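Local coordinates for protein MS5a (Brassica napus, PDB 6L77) that is of unknown biochemical function but is linked to meiosis and, through its cystatin-like folds, to a non-canonical enhancement of papain, at residues A[121-126]-A[167-172]; A[106-111]-A[222-227]. All coordinates share one frame; numbering follows the deposited sequence.

After helix 12-29 and the four strands between 34 and 88, the chain leaves the sheet and enters the loop that holds 106-111. There contact 2 begins; it closes only at the last strand, 219-227, so its loop takes in most of the second half of the chain. Contact 1 is nested inside it: strand 124-127, which follows helix 115-119, pairs with the end of strand 161-170 after two intervening helices. Contact 1 thus adds an outermost strand to the nine-stranded antiparallel sheet, whereas contact 2 lays a loop over a face of a central strand. Their centres are about 16 Å apart; they do not touch, but both reach the same sheet.

Contact 1: A[121-126]-A[167-172]; sequences QSRFLY and VVETEE
The edge of the cystatin-like sheet is built here, where segments 121-126 and 167-172 pair antiparallel. Y126 and V168 form a hydrogen-bonded pair: Y126 N gives to V168 O at 2.7 Å and V168 N to Y126 O at 2.9 Å. In the next, non-hydrogen-bonded pair, L125 CD1 lies 3.9 Å from E169 CD and lends the carboxylate an apolar side.

Beside this leucine, R123 forms a side-on salt bridge with E169. R123 NE meets E169 OE2 at 2.8 Å, and R123 NH2 meets E169 OE1 at 2.9 Å, straight (180°) and on the syn lone pair; the two groups are nearly coplanar, 17° apart. Arginine suits the place, offering two in-plane N-H donors to two oxygens. E169 extends to it with CG anti to its backbone N (chi1 179°). A leucine in place of R123 would probably leave the carboxylate without its countercharge and freer to turn. A water joins E169 OE2 to F124 N and T170 O.

On the other face, T170 OG1 gives a 2.7 Å hydrogen bond to E172 O beside the Y126 ring edge, while the Y126 hydroxyl bonds to V174 O. Two-point pairing fixes the E169 carboxylate's rotation and adds a charged bond to the backbone ladder.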
loop_
_atom_site.group_PDB
_atom_site.type_symbol
_atom_site.label_atom_id
_atom_site.label_comp_id
_atom_site.label_asym_id
_atom_site.label_seq_id
_atom_site.Cartn_x
_atom_site.Cartn_y
_atom_site.Cartn_z
ATOM N N GLN A 121 4.240 -24.286 12.276
ATOM C CA GLN A 121 3.593 -24.773 11.065
ATOM C C GLN A 121 2.145 -24.316 10.918
ATOM O O GLN A 121 1.523 -24.599 9.892
ATOM C CB GLN A 121 3.697 -26.294 11.008
ATOM C CG GLN A 121 5.135 -26.724 10.785
ATOM C CD GLN A 121 5.304 -28.207 10.539
ATOM O OE1 GLN A 121 4.332 -28.947 10.367
ATOM N NE2 GLN A 121 6.549 -28.651 10.522
ATOM N N SER A 122 1.594 -23.605 11.895
ATOM C CA SER A 122 0.272 -23.013 11.756
ATOM C C SER A 122 0.321 -21.636 11.118
ATOM O O SER A 122 -0.733 -21.033 10.882
ATOM C CB SER A 122 -0.409 -22.918 13.128
ATOM O OG SER A 122 0.204 -21.920 13.922
ATOM N N ARG A 123 1.516 -21.114 10.861
ATOM C CA ARG A 123 1.697 -19.790 10.286
ATOM C C ARG A 123 2.413 -19.909 8.944
ATOM O O ARG A 123 3.328 -20.723 8.791
ATOM C CB ARG A 123 2.497 -18.895 11.220
ATOM C CG ARG A 123 1.786 -18.591 12.527
ATOM C CD ARG A 123 2.649 -17.747 13.436
ATOM N NE ARG A 123 2.946 -16.428 12.877
ATOM C CZ ARG A 123 3.685 -15.531 13.518
ATOM N NH1 ARG A 123 4.183 -15.846 14.714
ATOM N NH2 ARG A 123 3.941 -14.354 12.979
ATOM N N PHE A 124 2.000 -19.088 7.979
ATOM C CA PHE A 124 2.480 -19.206 6.597
ATOM C C PHE A 124 3.208 -17.931 6.201
ATOM O O PHE A 124 2.577 -16.919 5.895
ATOM C CB PHE A 124 1.304 -19.523 5.685
ATOM C CG PHE A 124 0.492 -20.651 6.208
ATOM C CD1 PHE A 124 1.049 -21.921 6.290
ATOM C CD2 PHE A 124 -0.777 -20.440 6.714
ATOM C CE1 PHE A 124 0.333 -22.980 6.812
ATOM C CE2 PHE A 124 -1.502 -21.487 7.246
ATOM C CZ PHE A 124 -0.945 -22.768 7.295
ATOM N N LEU A 125 4.541 -17.987 6.206
ATOM C CA LEU A 125 5.387 -16.826 5.957
ATOM C C LEU A 125 6.206 -17.035 4.689
ATOM O O LEU A 125 6.726 -18.126 4.451
ATOM C CB LEU A 125 6.322 -16.558 7.154
ATOM C CG LEU A 125 5.579 -15.986 8.373
ATOM C CD1 LEU A 125 5.012 -17.100 9.225
ATOM C CD2 LEU A 125 6.493 -15.099 9.204
ATOM N N TYR A 126 6.316 -15.984 3.884
ATOM C CA TYR A 126 6.961 -16.050 2.576
ATOM C C TYR A 126 8.110 -15.055 2.564
ATOM O O TYR A 126 7.878 -13.841 2.561
ATOM C CB TYR A 126 5.953 -15.751 1.460
ATOM C CG TYR A 126 4.804 -16.727 1.441
ATOM C CD1 TYR A 126 3.777 -16.641 2.376
ATOM C CD2 TYR A 126 4.750 -17.756 0.506
ATOM C CE1 TYR A 126 2.738 -17.557 2.385
ATOM C CE2 TYR A 126 3.707 -18.664 0.501
ATOM C CZ TYR A 126 2.695 -18.546 1.445
ATOM O OH TYR A 126 1.646 -19.447 1.474
ATOM N N VAL A 167 9.100 -9.866 3.898
ATOM C CA VAL A 167 8.447 -11.096 4.329
ATOM C C VAL A 167 6.949 -10.834 4.312
ATOM O O VAL A 167 6.503 -9.786 4.779
ATOM C CB VAL A 167 8.916 -11.528 5.734
ATOM C CG1 VAL A 167 8.050 -12.663 6.283
ATOM C CG2 VAL A 167 10.391 -11.932 5.697
ATOM N N VAL A 168 6.174 -11.767 3.760
ATOM C CA VAL A 168 4.718 -11.654 3.742
ATOM C C VAL A 168 4.129 -12.832 4.503
ATOM O O VAL A 168 4.572 -13.972 4.329
ATOM C CB VAL A 168 4.160 -11.614 2.306
ATOM C CG1 VAL A 168 2.638 -11.528 2.345
ATOM C CG2 VAL A 168 4.738 -10.421 1.536
ATOM N N GLU A 169 3.126 -12.559 5.336
ATOM C CA GLU A 169 2.425 -13.596 6.076
ATOM C C GLU A 169 0.970 -13.630 5.633
ATOM O O GLU A 169 0.314 -12.581 5.528
ATOM C CB GLU A 169 2.526 -13.391 7.596
ATOM C CG GLU A 169 1.762 -14.463 8.382
ATOM C CD GLU A 169 2.119 -14.540 9.866
ATOM O OE1 GLU A 169 2.885 -13.682 10.352
ATOM O OE2 GLU A 169 1.632 -15.475 10.542
ATOM N N THR A 170 0.474 -14.834 5.364
ATOM C CA THR A 170 -0.910 -15.067 4.985
ATOM C C THR A 170 -1.595 -15.904 6.052
ATOM O O THR A 170 -0.955 -16.512 6.911
ATOM C CB THR A 170 -1.023 -15.797 3.639
ATOM O OG1 THR A 170 -0.398 -17.077 3.757
ATOM C CG2 THR A 170 -0.349 -14.996 2.524
ATOM N N GLU A 171 -2.923 -15.951 5.945
ATOM C CA GLU A 171 -3.766 -16.740 6.830
ATOM C C GLU A 171 -3.928 -18.175 6.352
ATOM O O GLU A 171 -4.317 -19.040 7.141
ATOM C CB GLU A 171 -5.142 -16.059 6.946
ATOM C CG GLU A 171 -5.027 -14.522 6.933
ATOM C CD GLU A 171 -6.366 -13.783 6.986
ATOM O OE1 GLU A 171 -7.401 -14.351 6.574
ATOM O OE2 GLU A 171 -6.371 -12.619 7.439
ATOM N N GLU A 172 -3.610 -18.444 5.086
ATOM C CA GLU A 172 -3.812 -19.742 4.470
ATOM C C GLU A 172 -2.551 -20.134 3.717
ATOM O O GLU A 172 -1.819 -19.275 3.210
ATOM C CB GLU A 172 -4.986 -19.729 3.490
ATOM C CG GLU A 172 -6.266 -19.132 4.029
ATOM C CD GLU A 172 -7.237 -18.789 2.917
ATOM O OE1 GLU A 172 -6.875 -18.972 1.731
ATOM O OE2 GLU A 172 -8.358 -18.332 3.227
HETATM O O HOH W 1 -0.035 -17.236 9.187
#

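Contact 2: A[106-111]-A[222-227]; sequences KDLPDK and LGESQL
L108 lowers its side chain onto strand 222-227 between two residues that rise to meet it, L222 and E224. On an extended strand alternate residues share a face, and L222, E224 and Q226 all project toward the loop 106-111, which runs roughly along the strand, 23° from its direction. The intervening S225 points to the opposite face and touches helix 138-150.

The two leucines meet obliquely, CD1 of L108 lying 4.0 Å from CG of L222. The same methyl rests over the strand backbone, with L108 CD1 3.6 Å from G223 C. On the other flank L108 and E224 slide past each other in opposite directions, with CD1 of L108 3.6 Å from CG of E224. A glutamate suits this place because its methylene groups pack against the leucine while its carboxylate extends beyond it. That carboxylate is tied to the loop through a water, held by E224 OE1 and by P109 O, each at 2.8 Å.

Further along, Q226 stands up from the strand with CG between its backbone N and carbonyl carbon (chi1 61°) and an extended chain beyond, which brings its amide to the loop. Q226 NE2 gives a hydrogen bond of 2.8 Å to D110 O, approaching from above the carbonyl plane, 50° out of it. At the start of 106-111, R209 of the neighbouring strand 201-212 bonds to the carbonyl oxygens of K106 and D107, and the side chain of L108 also touches this residue.

Two kinds of hold therefore work side by side: backbone carbonyls of the loop are met by an amide, a water and an arginine, while L108 supplies the main apolar contact with the strand.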
loop_
_atom_site.group_PDB
_atom_site.type_symbol
_atom_site.label_atom_id
_atom_site.label_comp_id
_atom_site.label_asym_id
_atom_site.label_seq_id
_atom_site.Cartn_x
_atom_site.Cartn_y
_atom_site.Cartn_z
ATOM N N LYS A 106 -7.599 -4.891 14.664
ATOM C CA LYS A 106 -6.806 -5.834 15.436
ATOM C C LYS A 106 -5.338 -5.415 15.446
ATOM O O LYS A 106 -4.831 -4.822 14.490
ATOM C CB LYS A 106 -6.988 -7.268 14.917
ATOM C CG LYS A 106 -5.972 -7.791 13.919
ATOM C CD LYS A 106 -6.453 -7.665 12.471
ATOM C CE LYS A 106 -7.960 -7.888 12.303
ATOM N NZ LYS A 106 -8.476 -7.187 11.072
ATOM N N ASP A 107 -4.680 -5.683 16.577
ATOM C CA ASP A 107 -3.314 -5.231 16.807
ATOM C C ASP A 107 -2.378 -5.721 15.706
ATOM O O ASP A 107 -2.563 -6.797 15.133
ATOM C CB ASP A 107 -2.803 -5.732 18.165
ATOM C CG ASP A 107 -3.493 -5.068 19.346
ATOM O OD1 ASP A 107 -4.199 -4.054 19.153
ATOM O OD2 ASP A 107 -3.323 -5.564 20.479
ATOM N N LEU A 108 -1.342 -4.885 15.395
ATOM C CA LEU A 108 -0.245 -5.265 14.518
ATOM C C LEU A 108 0.892 -5.873 15.330
ATOM O O LEU A 108 1.104 -5.499 16.488
ATOM C CB LEU A 108 0.289 -4.051 13.768
ATOM C CG LEU A 108 -0.543 -3.474 12.632
ATOM C CD1 LEU A 108 0.016 -2.117 12.231
ATOM C CD2 LEU A 108 -0.535 -4.423 11.455
ATOM N N PRO A 109 1.640 -6.801 14.737
ATOM C CA PRO A 109 2.894 -7.235 15.359
ATOM C C PRO A 109 3.881 -6.077 15.427
ATOM O O PRO A 109 3.927 -5.227 14.540
ATOM C CB PRO A 109 3.388 -8.352 14.433
ATOM C CG PRO A 109 2.678 -8.150 13.163
ATOM C CD PRO A 109 1.364 -7.515 13.481
ATOM N N ASP A 110 4.671 -6.038 16.497
ATOM C CA ASP A 110 5.575 -4.916 16.697
ATOM C C ASP A 110 7.001 -5.193 16.242
ATOM O O ASP A 110 7.834 -4.282 16.282
ATOM C CB ASP A 110 5.574 -4.486 18.169
ATOM C CG ASP A 110 6.104 -5.557 19.090
ATOM O OD1 ASP A 110 5.922 -6.754 18.782
ATOM O OD2 ASP A 110 6.703 -5.198 20.128
ATOM N N LYS A 111 7.309 -6.418 15.808
ATOM C CA LYS A 111 8.660 -6.760 15.390
ATOM C C LYS A 111 8.617 -7.641 14.151
ATOM O O LYS A 111 7.623 -8.317 13.868
ATOM C CB LYS A 111 9.449 -7.500 16.487
ATOM C CG LYS A 111 9.538 -6.796 17.827
ATOM C CD LYS A 111 10.348 -7.632 18.814
ATOM C CE LYS A 111 10.092 -7.212 20.254
ATOM N NZ LYS A 111 10.338 -5.761 20.490
ATOM N N LEU A 222 -3.546 -1.047 7.398
ATOM C CA LEU A 222 -3.176 -0.595 8.732
ATOM C C LEU A 222 -1.695 -0.872 8.913
ATOM O O LEU A 222 -1.253 -2.008 8.729
ATOM C CB LEU A 222 -3.993 -1.309 9.808
ATOM C CG LEU A 222 -3.636 -0.889 11.229
ATOM C CD1 LEU A 222 -3.996 0.568 11.440
ATOM C CD2 LEU A 222 -4.350 -1.772 12.252
ATOM N N GLY A 223 -0.926 0.148 9.280
ATOM C CA GLY A 223 0.515 0.004 9.304
ATOM C C GLY A 223 1.163 0.794 10.425
ATOM O O GLY A 223 0.603 1.760 10.958
ATOM N N GLU A 224 2.383 0.370 10.750
ATOM C CA GLU A 224 3.235 1.037 11.723
ATOM C C GLU A 224 4.674 0.975 11.237
ATOM O O GLU A 224 5.063 0.036 10.537
ATOM C CB GLU A 224 3.124 0.385 13.104
ATOM C CG GLU A 224 1.783 0.623 13.773
ATOM C CD GLU A 224 1.683 -0.007 15.149
ATOM O OE1 GLU A 224 2.517 -0.886 15.478
ATOM O OE2 GLU A 224 0.762 0.382 15.901
ATOM N N SER A 225 5.461 1.980 11.614
ATOM C CA SER A 225 6.854 2.079 11.210
ATOM C C SER A 225 7.768 2.126 12.424
ATOM O O SER A 225 7.372 2.569 13.508
ATOM C CB SER A 225 7.096 3.322 10.351
ATOM O OG SER A 225 6.503 3.161 9.081
ATOM N N GLN A 226 9.004 1.675 12.225
ATOM C CA GLN A 226 9.999 1.678 13.284
ATOM C C GLN A 226 11.378 1.856 12.661
ATOM O O GLN A 226 11.581 1.582 11.478
ATOM C CB GLN A 226 9.930 0.387 14.110
ATOM C CG GLN A 226 10.201 -0.863 13.283
ATOM C CD GLN A 226 10.006 -2.147 14.065
ATOM O OE1 GLN A 226 10.973 -2.760 14.519
ATOM N NE2 GLN A 226 8.752 -2.570 14.211
ATOM N N LEU A 227 12.321 2.338 13.461
ATOM C CA LEU A 227 13.708 2.448 13.035
ATOM C C LEU A 227 14.509 1.251 13.539
ATOM O O LEU A 227 14.233 0.705 14.612
ATOM C CB LEU A 227 14.350 3.743 13.543
ATOM C CG LEU A 227 13.781 5.071 13.046
ATOM C CD1 LEU A 227 14.591 6.222 13.599
ATOM C CD2 LEU A 227 13.768 5.108 11.537
HETATM O O HOH W 2 4.541 -2.471 14.261
#